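Local coordinates for viral structural protein 4 (Bombyx mori cytoplasmic polyhedrosis virus, PDB 6TZ0) that binds GTP and probably assists the viral RNA-dependent RNA polymerase, with which it assembles, during transcription of the double-stranded RNA genome, at residues R71-M76 with Y135-E140; L156-D161 with Q174-T179; S383-R388 with S408-D413; L390-D395 with D412-Y417. One frame throughout, in Å; residues are numbered along the deposited sequence.

Contact 1 of 4, residues R71-M76 with Y135-E140; sequences RMYADM and YKALTE
The backbone bond from Met-76 N to Met-72 O, 3.0 Å long, sets two methionines one turn apart on helix 70-79, and both bear on Leu-138 of helix 136-146. The motif is a parallel helix pair: the axes of the short segments 71-76 and 136-140 differ in direction by only 7° and approach to 11.2 Å. No hydrogen bond spans these segments; the contact is van der Waals packing, mostly between side chains. Leu-138 is the wedge. Its CD1 meets Met-72 CG at 3.7 Å, the methionine crossing it at about a right angle. Its CD2 is shared by Met-72, Tyr-73 and Met-76: it is 3.9 Å from Met-76 SD and lies over the face of the Tyr-73 ring in a CH-pi contact, 3.8 Å from the centroid and 10° off the normal. Tyr-73 has its CG anti to the carbonyl carbon (chi1 -78°), which carries the ring across although its CB does not aim at the partner helix. Tyr-73 also touches Leu-56, and Glu-140 makes a salt bridge to Lys-58, so helix 41-60 packs against the same pair. At the far end of the phenol, Tyr-73 OH rests on the methyl of Ala-137, with OH to CB 3.4 Å.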
loop_
_atom_site.group_PDB
_atom_site.type_symbol
_atom_site.label_atom_id
_atom_site.label_comp_id
_atom_site.label_asym_id
_atom_site.label_seq_id
_atom_site.Cartn_x
_atom_site.Cartn_y
_atom_site.Cartn_z
ATOM N N ARG B 71 -21.085 -17.880 21.437
ATOM C CA ARG B 71 -21.027 -19.337 21.513
ATOM C C ARG B 71 -21.830 -19.856 22.700
ATOM O O ARG B 71 -22.522 -20.874 22.590
ATOM C CB ARG B 71 -19.575 -19.813 21.587
ATOM C CG ARG B 71 -19.442 -21.325 21.579
ATOM C CD ARG B 71 -18.017 -21.824 21.449
ATOM N NE ARG B 71 -17.153 -21.374 22.532
ATOM C CZ ARG B 71 -16.004 -20.733 22.348
ATOM N NH1 ARG B 71 -15.277 -20.351 23.387
ATOM N NH2 ARG B 71 -15.559 -20.512 21.120
ATOM N N MET B 72 -21.788 -19.138 23.823
ATOM C CA MET B 72 -22.559 -19.518 25.002
ATOM C C MET B 72 -24.057 -19.395 24.751
ATOM O O MET B 72 -24.824 -20.307 25.083
ATOM C CB MET B 72 -22.149 -18.651 26.186
ATOM C CG MET B 72 -22.750 -19.062 27.502
ATOM S SD MET B 72 -22.031 -20.578 28.130
ATOM C CE MET B 72 -20.429 -19.962 28.629
ATOM N N TYR B 73 -24.486 -18.268 24.165
ATOM C CA TYR B 73 -25.888 -18.081 23.792
ATOM C C TYR B 73 -26.347 -19.126 22.784
ATOM O O TYR B 73 -27.469 -19.641 22.881
ATOM C CB TYR B 73 -26.108 -16.682 23.211
ATOM C CG TYR B 73 -26.205 -15.533 24.192
ATOM C CD1 TYR B 73 -27.384 -15.284 24.882
ATOM C CD2 TYR B 73 -25.145 -14.658 24.376
ATOM C CE1 TYR B 73 -27.485 -14.228 25.756
ATOM C CE2 TYR B 73 -25.239 -13.599 25.250
ATOM C CZ TYR B 73 -26.411 -13.389 25.934
ATOM O OH TYR B 73 -26.502 -12.330 26.802
ATOM N N ALA B 74 -25.486 -19.453 21.817
ATOM C CA ALA B 74 -25.822 -20.451 20.810
ATOM C C ALA B 74 -26.003 -21.827 21.429
ATOM O O ALA B 74 -26.940 -22.549 21.075
ATOM C CB ALA B 74 -24.741 -20.487 19.733
ATOM N N ASP B 75 -25.139 -22.193 22.380
ATOM C CA ASP B 75 -25.277 -23.482 23.050
ATOM C C ASP B 75 -26.537 -23.539 23.904
ATOM O O ASP B 75 -27.272 -24.532 23.855
ATOM C CB ASP B 75 -24.048 -23.768 23.904
ATOM C CG ASP B 75 -22.805 -23.975 23.077
ATOM O OD1 ASP B 75 -22.930 -24.363 21.899
ATOM O OD2 ASP B 75 -21.697 -23.762 23.610
ATOM N N MET B 76 -26.821 -22.463 24.646
ATOM C CA MET B 76 -27.990 -22.432 25.521
ATOM C C MET B 76 -29.293 -22.492 24.740
ATOM O O MET B 76 -30.253 -23.132 25.177
ATOM C CB MET B 76 -27.955 -21.172 26.374
ATOM C CG MET B 76 -26.872 -21.172 27.404
ATOM S SD MET B 76 -26.638 -19.557 28.120
ATOM C CE MET B 76 -28.192 -19.424 28.938
ATOM N N TYR B 135 -21.876 -12.034 33.897
ATOM C CA TYR B 135 -22.695 -13.197 33.583
ATOM C C TYR B 135 -24.161 -13.003 33.941
ATOM O O TYR B 135 -24.886 -13.988 34.070
ATOM C CB TYR B 135 -22.160 -14.434 34.303
ATOM C CG TYR B 135 -20.883 -14.995 33.742
ATOM C CD1 TYR B 135 -20.903 -15.820 32.629
ATOM C CD2 TYR B 135 -19.660 -14.715 34.332
ATOM C CE1 TYR B 135 -19.740 -16.345 32.112
ATOM C CE2 TYR B 135 -18.487 -15.234 33.819
ATOM C CZ TYR B 135 -18.536 -16.049 32.708
ATOM O OH TYR B 135 -17.374 -16.571 32.194
ATOM N N LYS B 136 -24.612 -11.761 34.106
ATOM C CA LYS B 136 -25.986 -11.524 34.541
ATOM C C LYS B 136 -26.987 -11.859 33.441
ATOM O O LYS B 136 -28.027 -12.487 33.700
ATOM C CB LYS B 136 -26.137 -10.072 34.982
ATOM C CG LYS B 136 -27.517 -9.712 35.481
ATOM C CD LYS B 136 -27.543 -8.287 35.984
ATOM C CE LYS B 136 -27.457 -7.307 34.829
ATOM N NZ LYS B 136 -27.578 -5.900 35.292
ATOM N N ALA B 137 -26.675 -11.460 32.207
ATOM C CA ALA B 137 -27.550 -11.729 31.073
ATOM C C ALA B 137 -27.642 -13.218 30.778
ATOM O O ALA B 137 -28.713 -13.724 30.416
ATOM C CB ALA B 137 -27.043 -10.973 29.851
ATOM N N LEU B 138 -26.532 -13.939 30.944
ATOM C CA LEU B 138 -26.547 -15.381 30.752
ATOM C C LEU B 138 -27.350 -16.089 31.835
ATOM O O LEU B 138 -27.997 -17.097 31.547
ATOM C CB LEU B 138 -25.119 -15.918 30.696
ATOM C CG LEU B 138 -24.306 -15.505 29.470
ATOM C CD1 LEU B 138 -22.873 -15.965 29.593
ATOM C CD2 LEU B 138 -24.923 -16.048 28.200
ATOM N N THR B 139 -27.352 -15.570 33.068
ATOM C CA THR B 139 -28.218 -16.140 34.098
ATOM C C THR B 139 -29.687 -15.903 33.789
ATOM O O THR B 139 -30.525 -16.777 34.041
ATOM C CB THR B 139 -27.889 -15.569 35.474
ATOM O OG1 THR B 139 -27.931 -14.137 35.431
ATOM C CG2 THR B 139 -26.548 -16.050 35.961
ATOM N N GLU B 140 -30.020 -14.725 33.259
ATOM C CA GLU B 140 -31.406 -14.441 32.898
ATOM C C GLU B 140 -31.885 -15.339 31.758
ATOM O O GLU B 140 -32.983 -15.917 31.824
ATOM C CB GLU B 140 -31.534 -12.965 32.535
ATOM C CG GLU B 140 -32.930 -12.496 32.233
ATOM C CD GLU B 140 -32.983 -11.007 31.986
ATOM O OE1 GLU B 140 -31.923 -10.355 32.085
ATOM O OE2 GLU B 140 -34.075 -10.484 31.684
#

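Contact 2 of 4, residues L156-D161 with Q174-T179; sequences LIIFDD and QLIAYT
No flat side chain separates Leu-156 and Ile-158 from Leu-175 and Ile-176; the rings of both segments stand aside from the interface. Tyr-178 has Gln-174 O at its edge, in the ring plane, while Phe-159 turns to Tyr-16 and Tyr-164, whose rings it meets. The contact belongs to a beta-alpha-beta crossover: strand 157-159 lies parallel to strand 182-184, and helices 162-166 and 170-176 fall between them in the chain. Four aliphatic side chains join strand to helix. Ile-158 and Ile-176 reach toward each other tip to tip, CD1 to CD1 at 3.7 Å. Ile-176 has its CG1 branch anti to the carbonyl carbon (chi1 -69°), which extends CD1 toward the strand. The Leu-156 side chain crosses those of Leu-175 and Ile-176 near a right angle; its CD2 sits 4.0 Å from Ile-176 CG1, its CD1 4.1 Å from Leu-175 CB. At the C-terminal end of segment 174-179, Thr-179 CG2 lies 4.3 Å from Leu-156 CB. Thr-179 OG1 donates to Leu-175 O over 2.9 Å, with a C=O...donor angle of 153° and the donor tilted 26° from the carbonyl plane. Thus the threonine presents its methyl to the strand and spends its hydroxyl on a carbonyl of its own segment. The interface is therefore purely apolar, its cohesion resting on buried hydrocarbon and not on any directional bond between the segments.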
loop_
_atom_site.group_PDB
_atom_site.type_symbol
_atom_site.label_atom_id
_atom_site.label_comp_id
_atom_site.label_asym_id
_atom_site.label_seq_id
_atom_site.Cartn_x
_atom_site.Cartn_y
_atom_site.Cartn_z
ATOM N N LEU B 156 -32.002 -23.168 14.949
ATOM C CA LEU B 156 -32.145 -21.898 14.254
ATOM C C LEU B 156 -32.461 -22.155 12.787
ATOM O O LEU B 156 -31.774 -22.938 12.127
ATOM C CB LEU B 156 -30.865 -21.083 14.414
ATOM C CG LEU B 156 -30.849 -19.590 14.103
ATOM C CD1 LEU B 156 -29.890 -18.928 15.055
ATOM C CD2 LEU B 156 -30.387 -19.338 12.702
ATOM N N ILE B 157 -33.495 -21.494 12.274
ATOM C CA ILE B 157 -34.077 -21.827 10.980
ATOM C C ILE B 157 -34.004 -20.615 10.060
ATOM O O ILE B 157 -34.497 -19.537 10.406
ATOM C CB ILE B 157 -35.527 -22.306 11.135
ATOM C CG1 ILE B 157 -35.579 -23.553 12.009
ATOM C CG2 ILE B 157 -36.099 -22.634 9.803
ATOM C CD1 ILE B 157 -36.945 -23.899 12.457
ATOM N N ILE B 158 -33.404 -20.800 8.883
ATOM C CA ILE B 158 -33.195 -19.737 7.909
ATOM C C ILE B 158 -33.794 -20.180 6.580
ATOM O O ILE B 158 -33.641 -21.338 6.183
ATOM C CB ILE B 158 -31.693 -19.425 7.734
ATOM C CG1 ILE B 158 -31.027 -19.135 9.066
ATOM C CG2 ILE B 158 -31.482 -18.191 6.904
ATOM C CD1 ILE B 158 -29.536 -19.093 8.970
ATOM N N PHE B 159 -34.470 -19.265 5.889
ATOM C CA PHE B 159 -34.841 -19.507 4.501
ATOM C C PHE B 159 -33.660 -19.180 3.597
ATOM O O PHE B 159 -32.816 -18.345 3.928
ATOM C CB PHE B 159 -36.041 -18.656 4.074
ATOM C CG PHE B 159 -37.351 -19.057 4.693
ATOM C CD1 PHE B 159 -37.475 -20.212 5.435
ATOM C CD2 PHE B 159 -38.478 -18.290 4.477
ATOM C CE1 PHE B 159 -38.683 -20.562 5.990
ATOM C CE2 PHE B 159 -39.689 -18.648 5.022
ATOM C CZ PHE B 159 -39.789 -19.785 5.778
ATOM N N ASP B 160 -33.618 -19.809 2.426
ATOM C CA ASP B 160 -32.517 -19.602 1.492
ATOM C C ASP B 160 -32.847 -18.524 0.456
ATOM O O ASP B 160 -32.402 -18.592 -0.693
ATOM C CB ASP B 160 -32.148 -20.923 0.817
ATOM C CG ASP B 160 -30.732 -20.936 0.272
ATOM O OD1 ASP B 160 -30.016 -19.930 0.444
ATOM O OD2 ASP B 160 -30.341 -21.949 -0.340
ATOM N N ASP B 161 -33.645 -17.539 0.847
ATOM C CA ASP B 161 -34.007 -16.394 0.030
ATOM C C ASP B 161 -33.141 -15.208 0.432
ATOM O O ASP B 161 -32.689 -15.111 1.569
ATOM C CB ASP B 161 -35.489 -16.068 0.229
ATOM C CG ASP B 161 -36.037 -15.129 -0.814
ATOM O OD1 ASP B 161 -35.297 -14.738 -1.737
ATOM O OD2 ASP B 161 -37.223 -14.770 -0.704
ATOM N N GLN B 174 -25.177 -12.968 14.558
ATOM C CA GLN B 174 -24.092 -13.290 15.478
ATOM C C GLN B 174 -24.193 -14.726 15.975
ATOM O O GLN B 174 -23.169 -15.362 16.241
ATOM C CB GLN B 174 -24.111 -12.313 16.649
ATOM C CG GLN B 174 -23.867 -10.885 16.226
ATOM C CD GLN B 174 -24.119 -9.888 17.325
ATOM O OE1 GLN B 174 -24.394 -10.251 18.461
ATOM N NE2 GLN B 174 -24.098 -8.617 16.970
ATOM N N LEU B 175 -25.412 -15.252 16.097
ATOM C CA LEU B 175 -25.585 -16.635 16.534
ATOM C C LEU B 175 -25.349 -17.661 15.432
ATOM O O LEU B 175 -25.094 -18.824 15.757
ATOM C CB LEU B 175 -26.986 -16.847 17.096
ATOM C CG LEU B 175 -27.317 -16.083 18.365
ATOM C CD1 LEU B 175 -28.761 -16.320 18.703
ATOM C CD2 LEU B 175 -26.412 -16.524 19.480
ATOM N N ILE B 176 -25.476 -17.273 14.158
ATOM C CA ILE B 176 -25.318 -18.224 13.047
ATOM C C ILE B 176 -23.914 -18.817 13.011
ATOM O O ILE B 176 -23.742 -20.009 12.725
ATOM C CB ILE B 176 -25.685 -17.547 11.703
ATOM C CG1 ILE B 176 -27.174 -17.250 11.623
ATOM C CG2 ILE B 176 -25.345 -18.404 10.501
ATOM C CD1 ILE B 176 -27.533 -16.334 10.480
ATOM N N ALA B 177 -22.900 -18.032 13.371
ATOM C CA ALA B 177 -21.511 -18.467 13.277
ATOM C C ALA B 177 -21.137 -19.564 14.266
ATOM O O ALA B 177 -20.078 -20.177 14.106
ATOM C CB ALA B 177 -20.584 -17.276 13.482
ATOM N N TYR B 178 -21.962 -19.826 15.277
ATOM C CA TYR B 178 -21.647 -20.808 16.304
ATOM C C TYR B 178 -22.754 -21.845 16.421
ATOM O O TYR B 178 -23.000 -22.389 17.497
ATOM C CB TYR B 178 -21.403 -20.122 17.643
ATOM C CG TYR B 178 -20.214 -19.202 17.606
ATOM C CD1 TYR B 178 -18.928 -19.697 17.755
ATOM C CD2 TYR B 178 -20.374 -17.843 17.392
ATOM C CE1 TYR B 178 -17.836 -18.859 17.712
ATOM C CE2 TYR B 178 -19.291 -17.000 17.345
ATOM C CZ TYR B 178 -18.025 -17.513 17.506
ATOM O OH TYR B 178 -16.941 -16.672 17.462
ATOM N N THR B 179 -23.423 -22.125 15.310
ATOM C CA THR B 179 -24.604 -22.969 15.259
ATOM C C THR B 179 -24.595 -23.653 13.901
ATOM O O THR B 179 -24.109 -23.085 12.924
ATOM C CB THR B 179 -25.877 -22.123 15.456
ATOM O OG1 THR B 179 -25.811 -21.440 16.712
ATOM C CG2 THR B 179 -27.139 -22.950 15.450
#

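Contact 3 of 4, residues S383-R388 with S408-D413; sequences SDAYGR and SLDTDD
The flat guanidinium of Arg-388 lies against the carbonyl of Thr-411, whose O stands 3.0 Å above the plane, offset toward the rim. Although Arg-388 NE is also 3.0 Å from Thr-411 O, the angle is too poor for a hydrogen bond; NE donates instead to Asn-414 O. The opposite face carries Asp-384 CB, 3.3 Å above the plane. The extended stretch of Arg-388 from CG to NE passes the carbonyl of Leu-409, with CD to O 3.2 Å. Nearby, Asp-410 OD1 rests on the methyl of Ala-385, OD1 to CB 3.3 Å.

Asn-414 ND2 donates to that same Leu-409 O, so Asn-414 holds both the loop after helix 403-408 and the arginine. Arg-388 NH2 makes a long salt bridge of 3.8 Å to Asp-384 OD2, the oxygen well out of the guanidinium plane. The carboxylates of Asp-410 and Asp-412 are beyond salt-bridge range, but their charge may still favour the arginine's position.

Asp-384, the N-cap of helix 385-393, touches Lys-355, which binds GTP in another structure of this protein, though none is bound to this chain here. The contact thus borders a loop whose sequence and strand-loop-helix form are consistent with a P-loop NTPase domain.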
loop_
_atom_site.group_PDB
_atom_site.type_symbol
_atom_site.label_atom_id
_atom_site.label_comp_id
_atom_site.label_asym_id
_atom_site.label_seq_id
_atom_site.Cartn_x
_atom_site.Cartn_y
_atom_site.Cartn_z
ATOM N N SER B 383 -24.603 1.492 -28.722
ATOM C CA SER B 383 -23.372 0.731 -28.617
ATOM C C SER B 383 -22.595 0.740 -29.922
ATOM O O SER B 383 -21.387 0.490 -29.913
ATOM C CB SER B 383 -23.680 -0.702 -28.200
ATOM O OG SER B 383 -22.505 -1.358 -27.788
ATOM N N ASP B 384 -23.261 1.034 -31.036
ATOM C CA ASP B 384 -22.616 1.187 -32.337
ATOM C C ASP B 384 -22.393 2.650 -32.683
ATOM O O ASP B 384 -22.432 3.019 -33.853
ATOM C CB ASP B 384 -23.446 0.512 -33.423
ATOM C CG ASP B 384 -23.432 -0.998 -33.328
ATOM O OD1 ASP B 384 -22.425 -1.556 -32.848
ATOM O OD2 ASP B 384 -24.427 -1.628 -33.739
ATOM N N ALA B 385 -22.150 3.507 -31.693
ATOM C CA ALA B 385 -22.023 4.934 -31.968
ATOM C C ALA B 385 -20.683 5.267 -32.608
ATOM O O ALA B 385 -20.629 5.960 -33.630
ATOM C CB ALA B 385 -22.219 5.734 -30.683
ATOM N N TYR B 386 -19.594 4.777 -32.015
ATOM C CA TYR B 386 -18.265 5.001 -32.565
ATOM C C TYR B 386 -18.083 4.313 -33.907
ATOM O O TYR B 386 -17.391 4.847 -34.779
ATOM C CB TYR B 386 -17.205 4.519 -31.582
ATOM C CG TYR B 386 -15.796 4.643 -32.097
ATOM C CD1 TYR B 386 -15.199 5.880 -32.229
ATOM C CD2 TYR B 386 -15.060 3.520 -32.444
ATOM C CE1 TYR B 386 -13.914 6.003 -32.700
ATOM C CE2 TYR B 386 -13.771 3.633 -32.916
ATOM C CZ TYR B 386 -13.204 4.876 -33.038
ATOM O OH TYR B 386 -11.921 4.993 -33.503
ATOM N N GLY B 387 -18.712 3.153 -34.100
ATOM C CA GLY B 387 -18.604 2.471 -35.378
ATOM C C GLY B 387 -19.304 3.211 -36.500
ATOM O O GLY B 387 -18.743 3.380 -37.586
ATOM N N ARG B 388 -20.523 3.688 -36.246
ATOM C CA ARG B 388 -21.240 4.449 -37.259
ATOM C C ARG B 388 -20.665 5.845 -37.447
ATOM O O ARG B 388 -20.895 6.459 -38.490
ATOM C CB ARG B 388 -22.723 4.536 -36.907
ATOM C CG ARG B 388 -23.444 3.199 -36.914
ATOM C CD ARG B 388 -24.929 3.393 -36.720
ATOM N NE ARG B 388 -25.695 2.157 -36.653
ATOM C CZ ARG B 388 -26.211 1.663 -35.537
ATOM N NH1 ARG B 388 -26.083 2.324 -34.398
ATOM N NH2 ARG B 388 -26.898 0.534 -35.570
ATOM N N SER B 408 -27.293 11.877 -34.609
ATOM C CA SER B 408 -27.926 11.649 -35.900
ATOM C C SER B 408 -27.310 10.466 -36.626
ATOM O O SER B 408 -27.964 9.858 -37.481
ATOM C CB SER B 408 -27.811 12.899 -36.763
ATOM O OG SER B 408 -26.459 13.146 -37.094
ATOM N N LEU B 409 -26.056 10.135 -36.324
ATOM C CA LEU B 409 -25.451 8.957 -36.932
ATOM C C LEU B 409 -25.802 7.653 -36.226
ATOM O O LEU B 409 -25.367 6.597 -36.686
ATOM C CB LEU B 409 -23.931 9.099 -36.985
ATOM C CG LEU B 409 -23.374 10.125 -37.964
ATOM C CD1 LEU B 409 -21.871 10.225 -37.828
ATOM C CD2 LEU B 409 -23.760 9.749 -39.371
ATOM N N ASP B 410 -26.572 7.685 -35.139
ATOM C CA ASP B 410 -26.927 6.475 -34.406
ATOM C C ASP B 410 -28.147 5.766 -34.950
ATOM O O ASP B 410 -28.771 5.005 -34.204
ATOM C CB ASP B 410 -27.169 6.784 -32.929
ATOM C CG ASP B 410 -25.898 6.957 -32.162
ATOM O OD1 ASP B 410 -24.896 6.353 -32.579
ATOM O OD2 ASP B 410 -25.906 7.668 -31.137
ATOM N N THR B 411 -28.524 5.979 -36.198
ATOM C CA THR B 411 -29.719 5.331 -36.699
ATOM C C THR B 411 -29.398 3.916 -37.168
ATOM O O THR B 411 -28.241 3.519 -37.296
ATOM C CB THR B 411 -30.344 6.156 -37.821
ATOM O OG1 THR B 411 -29.440 6.228 -38.927
ATOM C CG2 THR B 411 -30.633 7.561 -37.325
ATOM N N ASP B 412 -30.458 3.150 -37.419
ATOM C CA ASP B 412 -30.317 1.750 -37.795
ATOM C C ASP B 412 -29.805 1.595 -39.222
ATOM O O ASP B 412 -29.156 0.594 -39.539
ATOM C CB ASP B 412 -31.670 1.051 -37.635
ATOM C CG ASP B 412 -31.559 -0.459 -37.554
ATOM O OD1 ASP B 412 -30.434 -0.998 -37.560
ATOM O OD2 ASP B 412 -32.618 -1.116 -37.484
ATOM N N ASP B 413 -30.069 2.570 -40.088
ATOM C CA ASP B 413 -29.696 2.453 -41.492
ATOM C C ASP B 413 -28.289 2.952 -41.794
ATOM O O ASP B 413 -27.978 3.197 -42.962
ATOM C CB ASP B 413 -30.724 3.179 -42.367
ATOM C CG ASP B 413 -30.923 4.627 -41.973
ATOM O OD1 ASP B 413 -30.342 5.071 -40.962
ATOM O OD2 ASP B 413 -31.675 5.327 -42.680
#

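Contact 4 of 4, residues L390-D395 with D412-Y417; sequences LAKNKD and DDNESY
Tyr-417 and Leu-390 are brought together by matching first torsions: each CG stands opposite its own backbone N, at chi1 179° in the tyrosine and -173° in the leucine, which directs the two side chains against each other where helix 385-393 meets the start of helix 417-427. There Leu-390 CD2 lies over a face of the Tyr-417 ring, 4.2 Å from its centroid and 27° off the normal, a CH-pi contact whose closest pair is CD2 to CD2 at 3.8 Å. Lys-394 joins from an oblique direction, its aliphatic chain crossing the tyrosine near a right angle with CD 3.7 Å from CE1.

Beside this, the backbones come close: the CA atoms of Ala-391 and Tyr-417 are 4.7 Å apart, and the small methyl of Ala-391 sits 3.3 Å from Glu-415 O. Ser-416 is the N-cap of helix 417-427, whose first turn lies against helix 385-393; a backbone bond between Gly-387 and Tyr-417 ties them further.

Farther along the loop, Lys-392 NZ stands 3.8 Å from Asn-414 OD1, not a hydrogen bond; the amide's ND2 is given to Leu-409 O. The side chain of Glu-415 is about 5 Å, nearest atoms, from that of Arg-522, which binds GTP in another structure of this protein. The chemistry implies that these two segments meet by van der Waals and CH-pi packing, while polar ties come from neighbours such as Gly-387.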
loop_
_atom_site.group_PDB
_atom_site.type_symbol
_atom_site.label_atom_id
_atom_site.label_comp_id
_atom_site.label_asym_id
_atom_site.label_seq_id
_atom_site.Cartn_x
_atom_site.Cartn_y
_atom_site.Cartn_z
ATOM N N LEU B 390 -17.174 6.356 -37.233
ATOM C CA LEU B 390 -15.927 6.096 -37.933
ATOM C C LEU B 390 -16.159 5.558 -39.336
ATOM O O LEU B 390 -15.275 5.684 -40.186
ATOM C CB LEU B 390 -15.085 5.127 -37.103
ATOM C CG LEU B 390 -13.652 4.776 -37.489
ATOM C CD1 LEU B 390 -12.796 6.013 -37.477
ATOM C CD2 LEU B 390 -13.113 3.763 -36.517
ATOM N N ALA B 391 -17.334 4.990 -39.612
ATOM C CA ALA B 391 -17.633 4.592 -40.981
ATOM C C ALA B 391 -17.854 5.785 -41.900
ATOM O O ALA B 391 -17.764 5.635 -43.123
ATOM C CB ALA B 391 -18.856 3.684 -41.010
ATOM N N LYS B 392 -18.142 6.960 -41.346
ATOM C CA LYS B 392 -18.245 8.192 -42.113
ATOM C C LYS B 392 -16.985 9.041 -42.052
ATOM O O LYS B 392 -16.562 9.582 -43.074
ATOM C CB LYS B 392 -19.425 9.029 -41.613
ATOM C CG LYS B 392 -20.774 8.381 -41.785
ATOM C CD LYS B 392 -21.142 8.294 -43.247
ATOM C CE LYS B 392 -22.489 7.629 -43.439
ATOM N NZ LYS B 392 -23.599 8.469 -42.923
ATOM N N ASN B 393 -16.362 9.156 -40.881
ATOM C CA ASN B 393 -15.377 10.199 -40.626
ATOM C C ASN B 393 -13.946 9.685 -40.509
ATOM O O ASN B 393 -13.104 10.360 -39.919
ATOM C CB ASN B 393 -15.744 10.965 -39.357
ATOM C CG ASN B 393 -16.937 11.860 -39.546
ATOM O OD1 ASN B 393 -17.047 12.559 -40.550
ATOM N ND2 ASN B 393 -17.850 11.835 -38.592
ATOM N N LYS B 394 -13.635 8.521 -41.076
ATOM C CA LYS B 394 -12.277 8.000 -40.942
ATOM C C LYS B 394 -11.294 8.637 -41.910
ATOM O O LYS B 394 -10.098 8.347 -41.828
ATOM C CB LYS B 394 -12.247 6.484 -41.132
ATOM C CG LYS B 394 -12.619 6.010 -42.520
ATOM C CD LYS B 394 -12.543 4.498 -42.605
ATOM C CE LYS B 394 -12.888 3.996 -43.994
ATOM N NZ LYS B 394 -14.313 4.231 -44.327
ATOM N N ASP B 395 -11.759 9.493 -42.815
ATOM C CA ASP B 395 -10.885 10.181 -43.747
ATOM C C ASP B 395 -10.789 11.677 -43.509
ATOM O O ASP B 395 -9.816 12.291 -43.957
ATOM C CB ASP B 395 -11.347 9.938 -45.189
ATOM C CG ASP B 395 -11.191 8.496 -45.604
ATOM O OD1 ASP B 395 -10.290 7.824 -45.063
ATOM O OD2 ASP B 395 -11.966 8.032 -46.465
ATOM N N ASP B 412 -30.458 3.150 -37.419
ATOM C CA ASP B 412 -30.317 1.750 -37.795
ATOM C C ASP B 412 -29.805 1.595 -39.222
ATOM O O ASP B 412 -29.156 0.594 -39.539
ATOM C CB ASP B 412 -31.670 1.051 -37.635
ATOM C CG ASP B 412 -31.559 -0.459 -37.554
ATOM O OD1 ASP B 412 -30.434 -0.998 -37.560
ATOM O OD2 ASP B 412 -32.618 -1.116 -37.484
ATOM N N ASP B 413 -30.069 2.570 -40.088
ATOM C CA ASP B 413 -29.696 2.453 -41.492
ATOM C C ASP B 413 -28.289 2.952 -41.794
ATOM O O ASP B 413 -27.978 3.197 -42.962
ATOM C CB ASP B 413 -30.724 3.179 -42.367
ATOM C CG ASP B 413 -30.923 4.627 -41.973
ATOM O OD1 ASP B 413 -30.342 5.071 -40.962
ATOM O OD2 ASP B 413 -31.675 5.327 -42.680
ATOM N N ASN B 414 -27.441 3.119 -40.786
ATOM C CA ASN B 414 -26.036 3.427 -41.003
ATOM C C ASN B 414 -25.202 2.193 -40.695
ATOM O O ASN B 414 -25.385 1.558 -39.653
ATOM C CB ASN B 414 -25.591 4.596 -40.124
ATOM C CG ASN B 414 -26.217 5.905 -40.534
ATOM O OD1 ASN B 414 -26.338 6.205 -41.718
ATOM N ND2 ASN B 414 -26.614 6.702 -39.553
ATOM N N GLU B 415 -24.284 1.859 -41.593
ATOM C CA GLU B 415 -23.439 0.694 -41.401
ATOM C C GLU B 415 -22.249 1.061 -40.523
ATOM O O GLU B 415 -21.760 2.191 -40.549
ATOM C CB GLU B 415 -22.979 0.158 -42.758
ATOM C CG GLU B 415 -22.275 -1.189 -42.738
ATOM C CD GLU B 415 -21.967 -1.692 -44.135
ATOM O OE1 GLU B 415 -22.277 -0.972 -45.106
ATOM O OE2 GLU B 415 -21.424 -2.808 -44.265
ATOM N N SER B 416 -21.804 0.104 -39.720
ATOM C CA SER B 416 -20.709 0.312 -38.789
ATOM C C SER B 416 -19.379 -0.083 -39.418
ATOM O O SER B 416 -19.323 -0.846 -40.381
ATOM C CB SER B 416 -20.941 -0.486 -37.507
ATOM O OG SER B 416 -19.857 -0.341 -36.615
ATOM N N TYR B 417 -18.300 0.459 -38.852
ATOM C CA TYR B 417 -16.957 0.194 -39.361
ATOM C C TYR B 417 -16.517 -1.233 -39.058
ATOM O O TYR B 417 -15.947 -1.916 -39.922
ATOM C CB TYR B 417 -15.983 1.202 -38.755
ATOM C CG TYR B 417 -14.546 1.035 -39.172
ATOM C CD1 TYR B 417 -14.123 1.426 -40.432
ATOM C CD2 TYR B 417 -13.608 0.497 -38.299
ATOM C CE1 TYR B 417 -12.811 1.278 -40.815
ATOM C CE2 TYR B 417 -12.292 0.344 -38.676
ATOM C CZ TYR B 417 -11.901 0.738 -39.933
ATOM O OH TYR B 417 -10.588 0.589 -40.309
#

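The four contacts form two pairs on opposite sides of the chain's centre. Contacts 1 and 2, with centres 18 Å apart, share a seam: Ala-74 CB lies 3.3 Å from Thr-179 OG1, and Tyr-73 CB 3.7 Å from Leu-175 CD2. Both pack near the polymerase chain, Arg-71 and Tyr-178 each touching its Leu-943. Contacts 3 and 4, centres 7 Å apart, share Asp-412 and Asp-413, and Gly-387 CA packs 3.3 Å from Ser-416 OG. In contact 3 the side chain of Asp-384 is about 4 Å from that of Lys-355, and that of Asp-412 about 6 Å from that of Arg-520, nearest atoms; contacts 1 and 2 lie away from the GTP-binding residues. Contacts 2 and 3 are about 52 Å apart, centre to centre.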